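Local coordinates for F-actin-capping protein subunit alpha (PDB 4AKR), which binds the barbed, fast-growing ends of actin filaments independently of calcium and blocks subunit exchange there without severing the filaments, at residues F14-P19 / G45-E50; E108-Q113 / G139-E144. All blocks are in the same frame, centred on the assembly; numbering follows the deposited sequence.

Contact 1. Residues F14-P19 / G45-E50; sequences FLLNAP and GSTFRE
L15 and L16, in the last turn of helix 4-16, meet T47, F48 and E50 on helix 44-55. The contact is apolar. The methyl CG2 of T47 faces L15 and lies 4.0 Å from both CB and CD1 of that leucine. The two side chains cross at about a right angle. CD1 of L15 also reaches the F48 ring, 3.9 Å from CE1, and meets it obliquely. On L16 the methyl CD2 does the touching. It lies 3.4 Å from CG of E50, so the leucine packs on the aliphatic part of the glutamate.

T47 sets its methyl against L15 by holding CG2 anti to the backbone N. Its OG1 sits beside that N (chi1 -63°) and hydrogen-bonds to the carbonyl O of S43, just before the helix begins. With CG anti to the backbone N (chi1 171°), E50 sets its CB and CG against CD2 of L16. Its OE1 forms a long, weak ion pair with K70.

Helix 23-31 packs on the same region: V27 and V30 touch L15, and F23 stacks edge-to-face with F48. The contact thus joins helices 4-16 and 44-55, with helix 23-31 beside both.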
ATOM      1  N   PHE A  14      13.569  -3.800   0.952  1.00 19.83           N
ATOM      2  CA  PHE A  14      12.747  -3.128   1.951  1.00 18.21           C
ATOM      3  C   PHE A  14      12.966  -1.629   1.768  1.00 17.04           C
ATOM      4  O   PHE A  14      12.026  -0.866   1.523  1.00 17.85           O
ATOM      5  CB  PHE A  14      13.156  -3.529   3.376  1.00 15.64           C
ATOM      6  CG  PHE A  14      12.846  -4.962   3.726  1.00 16.46           C
ATOM      7  CD1 PHE A  14      11.917  -5.694   2.991  1.00 16.81           C
ATOM      8  CD2 PHE A  14      13.482  -5.579   4.794  1.00 16.03           C
ATOM      9  CE1 PHE A  14      11.630  -7.013   3.315  1.00 16.79           C
ATOM     10  CE2 PHE A  14      13.203  -6.893   5.124  1.00 17.79           C
ATOM     11  CZ  PHE A  14      12.274  -7.614   4.381  1.00 16.93           C
ATOM     12  N   LEU A  15      14.226  -1.223   1.861  1.00 16.49           N
ATOM     13  CA  LEU A  15      14.604   0.177   1.725  1.00 15.91           C
ATOM     14  C   LEU A  15      14.022   0.848   0.487  1.00 16.12           C
ATOM     15  O   LEU A  15      13.426   1.926   0.575  1.00 17.02           O
ATOM     16  CB  LEU A  15      16.138   0.311   1.724  1.00 15.64           C
ATOM     17  CG  LEU A  15      16.856  -0.097   3.019  1.00 17.94           C
ATOM     18  CD1 LEU A  15      18.367   0.122   2.887  1.00 14.73           C
ATOM     19  CD2 LEU A  15      16.302   0.726   4.181  1.00 16.80           C
ATOM     20  N   LEU A  16      14.175   0.211  -0.667  1.00 15.28           N
ATOM     21  CA  LEU A  16      13.668   0.782  -1.907  1.00 17.14           C
ATOM     22  C   LEU A  16      12.157   0.929  -1.933  1.00 18.29           C
ATOM     23  O   LEU A  16      11.623   1.727  -2.697  1.00 18.79           O
ATOM     24  CB  LEU A  16      14.108  -0.070  -3.104  1.00 18.05           C
ATOM     25  CG  LEU A  16      15.571   0.033  -3.549  1.00 19.37           C
ATOM     26  CD1 LEU A  16      15.876  -1.057  -4.564  1.00 19.36           C
ATOM     27  CD2 LEU A  16      15.832   1.414  -4.137  1.00 18.97           C
ATOM     28  N   ASN A  17      11.466   0.165  -1.097  1.00 20.02           N
ATOM     29  CA  ASN A  17      10.009   0.205  -1.079  1.00 21.50           C
ATOM     30  C   ASN A  17       9.367   0.955   0.073  1.00 22.94           C
ATOM     31  O   ASN A  17       8.162   0.836   0.304  1.00 24.54           O
ATOM     32  CB  ASN A  17       9.470  -1.223  -1.135  1.00 18.78           C
ATOM     33  CG  ASN A  17       9.510  -1.789  -2.532  1.00 19.10           C
ATOM     34  OD1 ASN A  17       8.669  -1.460  -3.364  1.00 18.15           O
ATOM     35  ND2 ASN A  17      10.506  -2.623  -2.809  1.00 17.07           N
ATOM     36  N   ALA A  18      10.167   1.733   0.793  1.00 23.06           N
ATOM     37  CA  ALA A  18       9.652   2.501   1.914  1.00 22.13           C
ATOM     38  C   ALA A  18       8.649   3.533   1.416  1.00 21.21           C
ATOM     39  O   ALA A  18       8.826   4.125   0.347  1.00 20.55           O
ATOM     40  CB  ALA A  18      10.798   3.203   2.645  1.00 22.26           C
ATOM     41  N   PRO A  19       7.569   3.750   2.178  1.00 19.73           N
ATOM     42  CA  PRO A  19       6.583   4.742   1.741  1.00 19.59           C
ATOM     43  C   PRO A  19       7.189   6.139   1.833  1.00 20.35           C
ATOM     44  O   PRO A  19       8.232   6.342   2.466  1.00 19.70           O
ATOM     45  CB  PRO A  19       5.420   4.538   2.719  1.00 18.32           C
ATOM     46  CG  PRO A  19       6.093   4.031   3.960  1.00 18.91           C
ATOM     47  CD  PRO A  19       7.140   3.078   3.418  1.00 18.99           C
ATOM     48  N   GLY A  45      24.934   3.651  -0.457  1.00 27.78           N
ATOM     49  CA  GLY A  45      24.991   4.802  -1.344  1.00 26.80           C
ATOM     50  C   GLY A  45      24.099   4.722  -2.570  1.00 26.31           C
ATOM     51  O   GLY A  45      23.257   5.593  -2.809  1.00 25.93           O
ATOM     52  N   SER A  46      24.285   3.671  -3.356  1.00 25.90           N
ATOM     53  CA  SER A  46      23.493   3.475  -4.558  1.00 26.34           C
ATOM     54  C   SER A  46      22.007   3.299  -4.213  1.00 26.31           C
ATOM     55  O   SER A  46      21.133   3.793  -4.926  1.00 26.96           O
ATOM     56  CB  SER A  46      24.012   2.246  -5.311  1.00 29.00           C
ATOM     57  OG  SER A  46      23.147   1.882  -6.378  1.00 33.62           O
ATOM     58  N   THR A  47      21.738   2.607  -3.110  1.00 24.63           N
ATOM     59  CA  THR A  47      20.381   2.336  -2.661  1.00 23.74           C
ATOM     60  C   THR A  47      19.630   3.595  -2.233  1.00 23.73           C
ATOM     61  O   THR A  47      18.537   3.879  -2.740  1.00 22.28           O
ATOM     62  CB  THR A  47      20.402   1.327  -1.492  1.00 24.99           C
ATOM     63  OG1 THR A  47      20.953   0.084  -1.948  1.00 27.44           O
ATOM     64  CG2 THR A  47      19.004   1.092  -0.956  1.00 23.61           C
ATOM     65  N   PHE A  48      20.203   4.345  -1.295  1.00 22.22           N
ATOM     66  CA  PHE A  48      19.571   5.576  -0.829  1.00 22.19           C
ATOM     67  C   PHE A  48      19.418   6.572  -1.984  1.00 21.94           C
ATOM     68  O   PHE A  48      18.385   7.240  -2.119  1.00 21.53           O
ATOM     69  CB  PHE A  48      20.394   6.198   0.301  1.00 21.17           C
ATOM     70  CG  PHE A  48      20.271   5.478   1.617  1.00 19.64           C
ATOM     71  CD1 PHE A  48      20.486   4.109   1.702  1.00 22.18           C
ATOM     72  CD2 PHE A  48      19.974   6.181   2.779  1.00 21.05           C
ATOM     73  CE1 PHE A  48      20.408   3.448   2.934  1.00 22.65           C
ATOM     74  CE2 PHE A  48      19.895   5.534   4.010  1.00 21.97           C
ATOM     75  CZ  PHE A  48      20.112   4.162   4.088  1.00 21.43           C
ATOM     76  N   ARG A  49      20.448   6.667  -2.818  1.00 20.35           N
ATOM     77  CA  ARG A  49      20.418   7.561  -3.973  1.00 21.52           C
ATOM     78  C   ARG A  49      19.215   7.276  -4.889  1.00 20.14           C
ATOM     79  O   ARG A  49      18.558   8.201  -5.389  1.00 18.42           O
ATOM     80  CB  ARG A  49      21.729   7.417  -4.751  1.00 23.20           C
ATOM     81  CG  ARG A  49      21.719   8.000  -6.147  1.00 24.38           C
ATOM     82  CD  ARG A  49      23.126   8.021  -6.718  1.00 26.67           C
ATOM     83  NE  ARG A  49      23.127   8.303  -8.146  1.00 30.19           N
ATOM     84  CZ  ARG A  49      22.984   7.375  -9.085  1.00 32.41           C
ATOM     85  NH1 ARG A  49      22.832   6.103  -8.740  1.00 34.21           N
ATOM     86  NH2 ARG A  49      22.989   7.716 -10.368  1.00 30.92           N
ATOM     87  N   GLU A  50      18.933   5.992  -5.103  1.00 19.51           N
ATOM     88  CA  GLU A  50      17.815   5.569  -5.951  1.00 18.55           C
ATOM     89  C   GLU A  50      16.481   6.044  -5.371  1.00 17.69           C
ATOM     90  O   GLU A  50      15.621   6.534  -6.096  1.00 16.51           O
ATOM     91  CB  GLU A  50      17.829   4.046  -6.093  1.00 17.40           C
ATOM     92  CG  GLU A  50      16.606   3.432  -6.764  1.00 22.69           C
ATOM     93  CD  GLU A  50      16.308   4.011  -8.141  1.00 22.61           C
ATOM     94  OE1 GLU A  50      17.265   4.381  -8.852  1.00 23.42           O
ATOM     95  OE2 GLU A  50      15.114   4.079  -8.515  1.00 23.10           O
TER

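Contact 2. Residues E108-Q113 / G139-E144; sequences EQDIEQ and GTKVSE
Residues E108-I111, just before helix 112-129, run beside the end of strand 134-142, with the CA atoms of E108 and T140 6.5 Å apart, and the E108 carboxylate bridges to the strand. OE1 of E108 accepts the backbone N of K141 at 2.9 Å, on its syn side, with a bent N-H...O angle of 138°. The same oxygen takes NZ of K141 at 2.6 Å, on its anti side and 27° out of the carboxylate plane. OE2 uses its syn lone pair to accept the hydroxyl OG1 of T140 at 2.8 Å. Three bonds therefore fix the rotation of this carboxylate.

D110 approaches K141 from the opposite direction. NZ of K141 lies 2.7 Å from both OD1 and OD2 of D110, on their syn lone pairs, so the aspartate is bidentate. The lysine chain bends at chi3 and chi4, which brings its ammonium between the two acids. The paired negative charges probably favour its protonated form.

I111 supplies the apolar part. Its CD1 packs on the strand backbone, 3.3 Å from N of T140, and its CG2 lies 3.6 Å from CG of K141. I111 also holds the N-cap position of helix 112-129.

On the sheet side, T140 forms backbone hydrogen bonds with K147 of strand 145-158, and I111 touches I146 of that strand. The contact places the start of helix 112-129 against strand 134-142, an outermost strand of the five-stranded antiparallel sheet within this chain.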
ATOM      1  N   GLU A 108      22.959  25.192 -19.981  1.00 26.88           N
ATOM      2  CA  GLU A 108      23.128  25.502 -21.395  1.00 27.42           C
ATOM      3  C   GLU A 108      22.549  26.878 -21.696  1.00 26.98           C
ATOM      4  O   GLU A 108      21.333  27.037 -21.804  1.00 25.15           O
ATOM      5  CB  GLU A 108      22.442  24.438 -22.251  1.00 28.94           C
ATOM      6  CG  GLU A 108      23.155  23.100 -22.223  1.00 30.95           C
ATOM      7  CD  GLU A 108      22.349  21.999 -22.866  1.00 32.89           C
ATOM      8  OE1 GLU A 108      21.894  22.186 -24.017  1.00 33.74           O
ATOM      9  OE2 GLU A 108      22.174  20.944 -22.216  1.00 34.49           O
ATOM     10  N   GLN A 109      23.431  27.866 -21.839  1.00 27.40           N
ATOM     11  CA  GLN A 109      23.015  29.240 -22.106  1.00 25.87           C
ATOM     12  C   GLN A 109      22.291  29.470 -23.429  1.00 25.90           C
ATOM     13  O   GLN A 109      21.422  30.330 -23.511  1.00 25.73           O
ATOM     14  CB  GLN A 109      24.222  30.191 -22.039  1.00 26.43           C
ATOM     15  CG  GLN A 109      24.898  30.289 -20.678  1.00 24.69           C
ATOM     16  CD  GLN A 109      23.921  30.581 -19.558  1.00 22.66           C
ATOM     17  OE1 GLN A 109      23.080  31.462 -19.670  1.00 23.19           O
ATOM     18  NE2 GLN A 109      24.036  29.840 -18.462  1.00 24.32           N
ATOM     19  N   ASP A 110      22.631  28.712 -24.465  1.00 26.12           N
ATOM     20  CA  ASP A 110      21.995  28.933 -25.761  1.00 28.15           C
ATOM     21  C   ASP A 110      20.489  28.703 -25.824  1.00 28.14           C
ATOM     22  O   ASP A 110      19.828  29.203 -26.729  1.00 29.54           O
ATOM     23  CB  ASP A 110      22.703  28.122 -26.853  1.00 31.30           C
ATOM     24  CG  ASP A 110      22.764  26.640 -26.546  1.00 34.75           C
ATOM     25  OD1 ASP A 110      22.067  26.179 -25.618  1.00 37.79           O
ATOM     26  OD2 ASP A 110      23.518  25.935 -27.247  1.00 36.95           O
ATOM     27  N   ILE A 111      19.943  27.973 -24.857  1.00 27.89           N
ATOM     28  CA  ILE A 111      18.508  27.702 -24.826  1.00 26.29           C
ATOM     29  C   ILE A 111      17.915  28.153 -23.488  1.00 25.97           C
ATOM     30  O   ILE A 111      16.745  27.914 -23.198  1.00 26.48           O
ATOM     31  CB  ILE A 111      18.234  26.197 -25.008  1.00 25.33           C
ATOM     32  CG1 ILE A 111      18.789  25.419 -23.820  1.00 23.85           C
ATOM     33  CG2 ILE A 111      18.919  25.698 -26.263  1.00 26.62           C
ATOM     34  CD1 ILE A 111      18.499  23.940 -23.884  1.00 25.42           C
ATOM     35  N   GLU A 112      18.737  28.814 -22.683  1.00 25.13           N
ATOM     36  CA  GLU A 112      18.333  29.286 -21.361  1.00 23.12           C
ATOM     37  C   GLU A 112      17.093  30.167 -21.370  1.00 22.13           C
ATOM     38  O   GLU A 112      16.357  30.198 -20.387  1.00 22.09           O
ATOM     39  CB  GLU A 112      19.512  30.022 -20.709  1.00 22.18           C
ATOM     40  CG  GLU A 112      19.228  30.728 -19.380  1.00 23.20           C
ATOM     41  CD  GLU A 112      18.716  29.805 -18.285  1.00 23.16           C
ATOM     42  OE1 GLU A 112      18.887  28.572 -18.399  1.00 23.87           O
ATOM     43  OE2 GLU A 112      18.151  30.326 -17.300  1.00 22.77           O
ATOM     44  N   GLN A 113      16.848  30.880 -22.468  1.00 22.08           N
ATOM     45  CA  GLN A 113      15.674  31.745 -22.532  1.00 22.00           C
ATOM     46  C   GLN A 113      14.401  30.915 -22.554  1.00 20.97           C
ATOM     47  O   GLN A 113      13.350  31.362 -22.102  1.00 20.87           O
ATOM     48  CB  GLN A 113      15.724  32.672 -23.756  1.00 23.53           C
ATOM     49  CG  GLN A 113      16.845  33.709 -23.685  1.00 26.30           C
ATOM     50  CD  GLN A 113      16.677  34.858 -24.670  1.00 28.91           C
ATOM     51  OE1 GLN A 113      17.532  35.740 -24.757  1.00 29.92           O
ATOM     52  NE2 GLN A 113      15.568  34.861 -25.409  1.00 29.24           N
ATOM     53  N   GLY A 139      16.853  22.135 -18.747  1.00 21.03           N
ATOM     54  CA  GLY A 139      16.841  22.315 -20.187  1.00 22.28           C
ATOM     55  C   GLY A 139      18.054  21.689 -20.843  1.00 23.65           C
ATOM     56  O   GLY A 139      19.113  21.581 -20.223  1.00 23.11           O
ATOM     57  N   THR A 140      17.905  21.273 -22.097  1.00 24.80           N
ATOM     58  CA  THR A 140      19.008  20.663 -22.829  1.00 27.74           C
ATOM     59  C   THR A 140      18.677  20.542 -24.312  1.00 28.75           C
ATOM     60  O   THR A 140      17.506  20.449 -24.690  1.00 28.74           O
ATOM     61  CB  THR A 140      19.332  19.267 -22.287  1.00 29.33           C
ATOM     62  OG1 THR A 140      20.512  18.768 -22.924  1.00 32.35           O
ATOM     63  CG2 THR A 140      18.186  18.313 -22.568  1.00 31.40           C
ATOM     64  N   LYS A 141      19.713  20.559 -25.144  1.00 29.25           N
ATOM     65  CA  LYS A 141      19.549  20.445 -26.588  1.00 30.74           C
ATOM     66  C   LYS A 141      19.506  18.985 -27.017  1.00 31.18           C
ATOM     67  O   LYS A 141      20.331  18.175 -26.589  1.00 31.85           O
ATOM     68  CB  LYS A 141      20.703  21.143 -27.319  1.00 30.85           C
ATOM     69  CG  LYS A 141      20.671  22.659 -27.251  1.00 32.03           C
ATOM     70  CD  LYS A 141      21.902  23.274 -27.906  1.00 32.77           C
ATOM     71  CE  LYS A 141      23.165  22.980 -27.107  1.00 31.59           C
ATOM     72  NZ  LYS A 141      23.152  23.663 -25.793  1.00 32.02           N
ATOM     73  N   VAL A 142      18.535  18.655 -27.859  1.00 31.77           N
ATOM     74  CA  VAL A 142      18.391  17.296 -28.373  1.00 32.08           C
ATOM     75  C   VAL A 142      18.179  17.375 -29.880  1.00 32.59           C
ATOM     76  O   VAL A 142      17.788  18.420 -30.394  1.00 30.54           O
ATOM     77  CB  VAL A 142      17.192  16.572 -27.727  1.00 30.85           C
ATOM     78  CG1 VAL A 142      17.419  16.447 -26.241  1.00 28.70           C
ATOM     79  CG2 VAL A 142      15.907  17.325 -28.010  1.00 28.49           C
ATOM     80  N   SER A 143      18.438  16.267 -30.574  1.00 34.41           N
ATOM     81  CA  SER A 143      18.302  16.189 -32.030  1.00 36.05           C
ATOM     82  C   SER A 143      17.137  16.987 -32.604  1.00 36.55           C
ATOM     83  O   SER A 143      17.315  17.788 -33.524  1.00 37.63           O
ATOM     84  CB  SER A 143      18.163  14.730 -32.463  1.00 38.34           C
ATOM     85  OG  SER A 143      19.275  13.966 -32.028  1.00 42.93           O
ATOM     86  N   GLU A 144      15.947  16.765 -32.059  1.00 36.02           N
ATOM     87  CA  GLU A 144      14.744  17.450 -32.512  1.00 35.97           C
ATOM     88  C   GLU A 144      14.622  18.898 -32.032  1.00 34.48           C
ATOM     89  O   GLU A 144      13.605  19.553 -32.275  1.00 34.13           O
ATOM     90  CB  GLU A 144      13.506  16.666 -32.071  1.00 39.45           C
ATOM     91  CG  GLU A 144      13.419  16.431 -30.571  1.00 44.05           C
ATOM     92  CD  GLU A 144      14.328  15.314 -30.072  1.00 46.53           C
ATOM     93  OE1 GLU A 144      15.556  15.366 -30.308  1.00 47.18           O
ATOM     94  OE2 GLU A 144      13.805  14.380 -29.428  1.00 48.74           O
TER

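In the fold
Contacts 1 and 2 lie in different parts of one chain and do not touch. Their centres are about 32 Å apart and their nearest atoms about 17 Å. Along the chain they are in series. Contact 1 closes within the N-terminal helices. The small sheets of strands 58-61 to 96-102 follow before contact 2 opens. Contact 1 is largely buried and apolar, its centre about 14 Å from the centre of the chain, and another protein chain reaches part of segment 14-19. Contact 2 is at the surface, its centre about 24 Å from the centre of the chain, and is dominated by charge. No other chain of the assembly touches its segments.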